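Local coordinates for protein predicted metal-dependent hydrolase of the TIM-barrel fold (Lactobacillus casei, PDB 2QPX) that is of unconfirmed function but probably acts as a metal-dependent hydrolase of the amidohydrolase family, with two zinc ions bound in its TIM-barrel fold, at residues 67-70 with 71-74; 141-144 with 145-148. All blocks are in the same frame, centred on the assembly; numbering follows the deposited sequence.

Contact 1: 67-70 with 71-74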
ATOM      1  N   ALA A  67      28.712 -12.319  21.496  1.00 19.64           N
ATOM      2  CA  ALA A  67      30.150 -12.172  21.259  1.00 19.93           C
ATOM      3  C   ALA A  67      30.984 -13.253  21.978  1.00 19.48           C
ATOM      4  O   ALA A  67      30.738 -13.564  23.151  1.00 20.47           O
ATOM      5  CB  ALA A  67      30.652 -10.810  21.712  1.00 20.68           C
ATOM      6  N   LEU A  68      31.959 -13.809  21.261  1.00 19.47           N
ATOM      7  CA  LEU A  68      32.957 -14.659  21.880  1.00 19.26           C
ATOM      8  C   LEU A  68      33.715 -13.940  22.997  1.00 23.11           C
ATOM      9  O   LEU A  68      33.930 -14.514  24.082  1.00 25.10           O
ATOM     10  CB  LEU A  68      33.955 -15.168  20.855  1.00 21.25           C
ATOM     11  CG  LEU A  68      33.395 -16.038  19.732  1.00 19.07           C
ATOM     12  CD1 LEU A  68      34.553 -16.485  18.839  1.00 22.70           C
ATOM     13  CD2 LEU A  68      32.576 -17.242  20.252  1.00 25.07           C
ATOM     14  N   ASP A  69      34.156 -12.725  22.689  1.00 22.72           N
ATOM     15  CA  ASP A  69      34.947 -11.851  23.573  1.00 24.40           C
ATOM     16  C   ASP A  69      34.199 -10.529  23.706  1.00 26.11           C
ATOM     17  O   ASP A  69      34.171  -9.681  22.786  1.00 25.07           O
ATOM     18  CB  ASP A  69      36.357 -11.673  23.001  1.00 25.47           C
ATOM     19  CG  ASP A  69      37.242 -10.769  23.849  1.00 30.42           C
ATOM     20  OD1 ASP A  69      36.769 -10.279  24.884  1.00 28.03           O
ATOM     21  OD2 ASP A  69      38.407 -10.551  23.446  1.00 32.39           O
ATOM     22  N   ALA A  70      33.562 -10.364  24.870  1.00 29.36           N
ATOM     23  CA  ALA A  70      32.776  -9.183  25.191  1.00 32.10           C
ATOM     24  C   ALA A  70      33.577  -7.897  25.046  1.00 32.14           C
ATOM     25  O   ALA A  70      33.023  -6.829  24.802  1.00 34.19           O
ATOM     26  CB  ALA A  70      32.263  -9.282  26.621  1.00 32.45           C
ATOM     27  N   ASN A  71      34.886  -8.012  25.154  1.00 33.48           N
ATOM     28  CA  ASN A  71      35.752  -6.850  25.047  1.00 36.72           C
ATOM     29  C   ASN A  71      36.184  -6.549  23.623  1.00 34.76           C
ATOM     30  O   ASN A  71      36.767  -5.499  23.364  1.00 34.66           O
ATOM     31  CB  ASN A  71      36.992  -7.046  25.914  1.00 40.13           C
ATOM     32  CG  ASN A  71      36.645  -7.347  27.374  1.00 44.41           C
ATOM     33  OD1 ASN A  71      35.707  -6.775  27.948  1.00 43.09           O
ATOM     34  ND2 ASN A  71      37.394  -8.264  27.970  1.00 50.34           N
ATOM     35  N   ASN A  72      35.942  -7.488  22.701  1.00 29.58           N
ATOM     36  CA  ASN A  72      36.274  -7.278  21.302  1.00 28.33           C
ATOM     37  C   ASN A  72      35.131  -7.891  20.487  1.00 26.01           C
ATOM     38  O   ASN A  72      35.333  -8.862  19.782  1.00 24.20           O
ATOM     39  CB  ASN A  72      37.604  -7.921  20.955  1.00 28.19           C
ATOM     40  CG  ASN A  72      38.774  -7.255  21.650  1.00 35.95           C
ATOM     41  OD1 ASN A  72      39.264  -6.240  21.179  1.00 37.42           O
ATOM     42  ND2 ASN A  72      39.243  -7.843  22.752  1.00 40.31           N
ATOM     43  N   PRO A  73      33.926  -7.330  20.618  1.00 25.52           N
ATOM     44  CA  PRO A  73      32.750  -7.956  20.059  1.00 22.27           C
ATOM     45  C   PRO A  73      32.710  -8.023  18.522  1.00 22.40           C
ATOM     46  O   PRO A  73      32.006  -8.875  17.995  1.00 22.34           O
ATOM     47  CB  PRO A  73      31.611  -7.102  20.596  1.00 24.72           C
ATOM     48  CG  PRO A  73      32.238  -5.745  20.821  1.00 26.21           C
ATOM     49  CD  PRO A  73      33.590  -6.081  21.331  1.00 26.97           C
ATOM     50  N   LEU A  74      33.461  -7.158  17.847  1.00 20.31           N
ATOM     51  CA  LEU A  74      33.498  -7.125  16.380  0.50 20.58           C
ATOM     52  C   LEU A  74      34.769  -7.723  15.748  1.00 21.57           C
ATOM     53  O   LEU A  74      35.029  -7.550  14.554  1.00 20.81           O
ATOM     54  CB  LEU A  74      33.222  -5.694  15.884  0.50 21.03           C
ATOM     55  CG  LEU A  74      31.852  -5.135  16.302  0.50 20.97           C
ATOM     56  CD1 LEU A  74      31.698  -3.695  15.816  0.50 22.42           C
ATOM     57  CD2 LEU A  74      30.729  -6.022  15.777  0.50 24.66           C
TER
HETATM   58  O   HOH W   1      34.391 -11.533  19.914  1.00 21.70           O
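D69 grips the two asparagines that follow it, spending one carboxylate oxygen on each, and this is the tight half of the contact. OD1 of D69 takes the backbone N of N71 at 3.0 Å, and OD2 takes ND2 of N72 at 2.9 Å, in a fairly straight bond (162°). Both donors sit above the carboxylate plane, whereas D69 OD2 lies close to the amide plane of N72. With CG of D69 anti to its own N (chi1 179°), the carboxylate runs alongside the N72 side chain, the two pointing the same way with their planes 69° apart. The backbone N of N72 returns to the carbonyl O of D69 at 2.8 Å, closing a type I beta turn from D69 to N72 with A70 and N71 at its corners; an aspartate at the first position accepting from the third residue's N is an Asx turn superposed on it. A water accepts from D69 N and donates to N72 O at 2.8 Å, bridging the two limbs. The rest is looser. The amide of N71 crosses the carboxylate at about a right angle, on the exposed outer side of the turn. At the base, CB of A67 rests on CB of P73 at 4.0 Å, a thin apolar touch. L68 leans on helix 79-92 and, in the conformer given, L74 on helix 54-66, the two helices this loop connects.

Contact 2: 141-144 with 145-148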
ATOM      1  N   HIS A 141      27.639 -22.876 -25.508  1.00 25.30           N
ATOM      2  CA  HIS A 141      26.866 -23.170 -26.735  1.00 24.76           C
ATOM      3  C   HIS A 141      26.703 -21.950 -27.609  1.00 24.57           C
ATOM      4  O   HIS A 141      26.470 -20.862 -27.093  1.00 26.80           O
ATOM      5  CB  HIS A 141      25.479 -23.793 -26.356  1.00 23.66           C
ATOM      6  CG  HIS A 141      25.609 -25.083 -25.615  1.00 23.50           C
ATOM      7  ND1 HIS A 141      25.872 -26.272 -26.255  1.00 27.40           N
ATOM      8  CD2 HIS A 141      25.657 -25.353 -24.287  1.00 23.99           C
ATOM      9  CE1 HIS A 141      26.014 -27.230 -25.357  1.00 28.98           C
ATOM     10  NE2 HIS A 141      25.889 -26.699 -24.151  1.00 28.20           N
ATOM     11  N   ASP A 142      26.762 -22.136 -28.944  1.00 26.40           N
ATOM     12  CA  ASP A 142      26.633 -20.973 -29.817  0.50 25.74           C
ATOM     13  C   ASP A 142      25.250 -20.787 -30.424  1.00 25.59           C
ATOM     14  O   ASP A 142      25.019 -19.782 -31.070  1.00 29.67           O
ATOM     15  CB  ASP A 142      27.748 -20.902 -30.884  0.50 26.46           C
ATOM     16  CG  ASP A 142      27.720 -22.043 -31.878  0.50 29.23           C
ATOM     17  OD1 ASP A 142      26.731 -22.793 -31.983  0.50 28.17           O
ATOM     18  OD2 ASP A 142      28.737 -22.177 -32.595  0.50 30.99           O
ATOM     19  N   ASN A 143      24.323 -21.712 -30.165  1.00 24.39           N
ATOM     20  CA  ASN A 143      22.956 -21.623 -30.687  1.00 23.28           C
ATOM     21  C   ASN A 143      21.914 -22.020 -29.647  1.00 20.54           C
ATOM     22  O   ASN A 143      22.195 -22.826 -28.746  1.00 22.76           O
ATOM     23  CB  ASN A 143      22.764 -22.512 -31.922  1.00 25.34           C
ATOM     24  CG  ASN A 143      23.036 -23.975 -31.630  1.00 27.65           C
ATOM     25  OD1 ASN A 143      22.101 -24.781 -31.428  1.00 27.46           O
ATOM     26  ND2 ASN A 143      24.330 -24.333 -31.575  1.00 32.29           N
ATOM     27  N   PHE A 144      20.734 -21.445 -29.792  1.00 20.39           N
ATOM     28  CA  PHE A 144      19.630 -21.704 -28.859  1.00 20.34           C
ATOM     29  C   PHE A 144      19.321 -23.186 -28.672  1.00 20.06           C
ATOM     30  O   PHE A 144      19.115 -23.654 -27.551  1.00 19.04           O
ATOM     31  CB  PHE A 144      18.369 -20.957 -29.310  1.00 19.77           C
ATOM     32  CG  PHE A 144      17.138 -21.294 -28.513  1.00 17.91           C
ATOM     33  CD1 PHE A 144      16.329 -22.365 -28.854  1.00 18.79           C
ATOM     34  CD2 PHE A 144      16.797 -20.557 -27.410  1.00 17.78           C
ATOM     35  CE1 PHE A 144      15.201 -22.664 -28.130  1.00 19.40           C
ATOM     36  CE2 PHE A 144      15.653 -20.859 -26.672  1.00 19.99           C
ATOM     37  CZ  PHE A 144      14.855 -21.923 -27.030  1.00 19.18           C
ATOM     38  N   ALA A 145      19.204 -23.943 -29.745  1.00 20.12           N
ATOM     39  CA  ALA A 145      18.743 -25.321 -29.583  1.00 18.64           C
ATOM     40  C   ALA A 145      19.688 -26.162 -28.719  1.00 20.28           C
ATOM     41  O   ALA A 145      19.238 -26.925 -27.847  1.00 21.09           O
ATOM     42  CB  ALA A 145      18.556 -25.980 -30.974  1.00 20.63           C
ATOM     43  N   ALA A 146      20.987 -26.028 -28.943  1.00 21.81           N
ATOM     44  CA  ALA A 146      21.979 -26.807 -28.174  1.00 22.82           C
ATOM     45  C   ALA A 146      22.026 -26.287 -26.737  1.00 21.98           C
ATOM     46  O   ALA A 146      22.152 -27.080 -25.798  1.00 22.19           O
ATOM     47  CB  ALA A 146      23.363 -26.704 -28.793  1.00 24.74           C
ATOM     48  N   TRP A 147      21.942 -24.974 -26.567  1.00 20.70           N
ATOM     49  CA  TRP A 147      21.893 -24.381 -25.221  1.00 18.06           C
ATOM     50  C   TRP A 147      20.662 -24.882 -24.449  1.00 19.57           C
ATOM     51  O   TRP A 147      20.762 -25.347 -23.300  1.00 18.06           O
ATOM     52  CB  TRP A 147      21.849 -22.871 -25.305  1.00 18.83           C
ATOM     53  CG  TRP A 147      21.473 -22.245 -23.985  1.00 18.37           C
ATOM     54  CD1 TRP A 147      22.285 -22.067 -22.907  1.00 19.10           C
ATOM     55  CD2 TRP A 147      20.185 -21.757 -23.612  1.00 16.84           C
ATOM     56  NE1 TRP A 147      21.588 -21.504 -21.861  1.00 19.53           N
ATOM     57  CE2 TRP A 147      20.294 -21.279 -22.279  1.00 18.16           C
ATOM     58  CE3 TRP A 147      18.947 -21.658 -24.267  1.00 18.23           C
ATOM     59  CZ2 TRP A 147      19.223 -20.765 -21.597  1.00 18.45           C
ATOM     60  CZ3 TRP A 147      17.883 -21.128 -23.599  1.00 18.52           C
ATOM     61  CH2 TRP A 147      18.023 -20.693 -22.254  1.00 18.52           C
ATOM     62  N   TRP A 148      19.491 -24.804 -25.081  1.00 18.80           N
ATOM     63  CA  TRP A 148      18.250 -25.226 -24.437  1.00 19.07           C
ATOM     64  C   TRP A 148      18.281 -26.712 -24.070  1.00 18.53           C
ATOM     65  O   TRP A 148      17.845 -27.110 -22.973  1.00 19.09           O
ATOM     66  CB  TRP A 148      17.039 -24.925 -25.324  1.00 18.68           C
ATOM     67  CG  TRP A 148      15.768 -25.370 -24.688  1.00 19.04           C
ATOM     68  CD1 TRP A 148      14.969 -26.398 -25.077  1.00 22.82           C
ATOM     69  CD2 TRP A 148      15.180 -24.838 -23.491  1.00 18.60           C
ATOM     70  NE1 TRP A 148      13.910 -26.526 -24.220  1.00 23.38           N
ATOM     71  CE2 TRP A 148      14.025 -25.596 -23.225  1.00 19.92           C
ATOM     72  CE3 TRP A 148      15.533 -23.813 -22.613  1.00 20.53           C
ATOM     73  CZ2 TRP A 148      13.189 -25.318 -22.137  1.00 19.97           C
ATOM     74  CZ3 TRP A 148      14.713 -23.536 -21.550  1.00 21.23           C
ATOM     75  CH2 TRP A 148      13.570 -24.302 -21.299  1.00 21.47           C
TER
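N143 and A146 meet through a capping bond: OD1 of N143 accepts from the backbone N of A146 at 3.0 Å, with the donor above the amide carbonyl plane. The side chain of N143 folds back over the helix start because its CG stands between its own N and carbonyl carbon (chi1 60°). In the D142 conformer given here, ND2 of N143 also donates to OD1 of D142 at 2.9 Å, within the amide plane, which would set the turn of the amide. Two backbone bonds follow, W147 N to N143 O at 3.1 Å and W148 N to F144 O at 2.8 Å. Among the aromatic contacts, CB of W148 lies over one face of the F144 ring, 4.2 Å from its centroid, a CH-pi contact. The five-membered ring of W148 is nearly parallel to F144 but slid so far aside that they barely overlap. W147 instead meets F144 obliquely, planes at 52°, with CZ3 3.8 Å from F144 CE2; its NE1 is bonded to A134 O. The histidine contact is of a third kind: the H141 imidazole lies with one face over A146 O, 3.8 Å above the plane, while ND1 touches A146 CB. F144 and W147 continue onto helices 183-196 and 204-221. Together these features make an asparagine N-cap of helix 144-156, backed by an aromatic cluster on its first turn.

How the contacts relate
Contacts 1 and 2 are both local and lie at the surface, on opposite sides of the chain's centre, their nearest atoms about 41 Å apart and both away from the zinc sites. Neither shares an element with the other: contact 1 belongs to the loop between helices 54-66 and 79-92, contact 2 to the start of helix 144-156. In each, a polar side chain accepts from a backbone N a few residues on, but to different ends. At 67-74 the chain turns back on itself, with little apolar contact. At 141-148 it enters a helix, and the aromatic residues, including buried W147, link that helix to its neighbours.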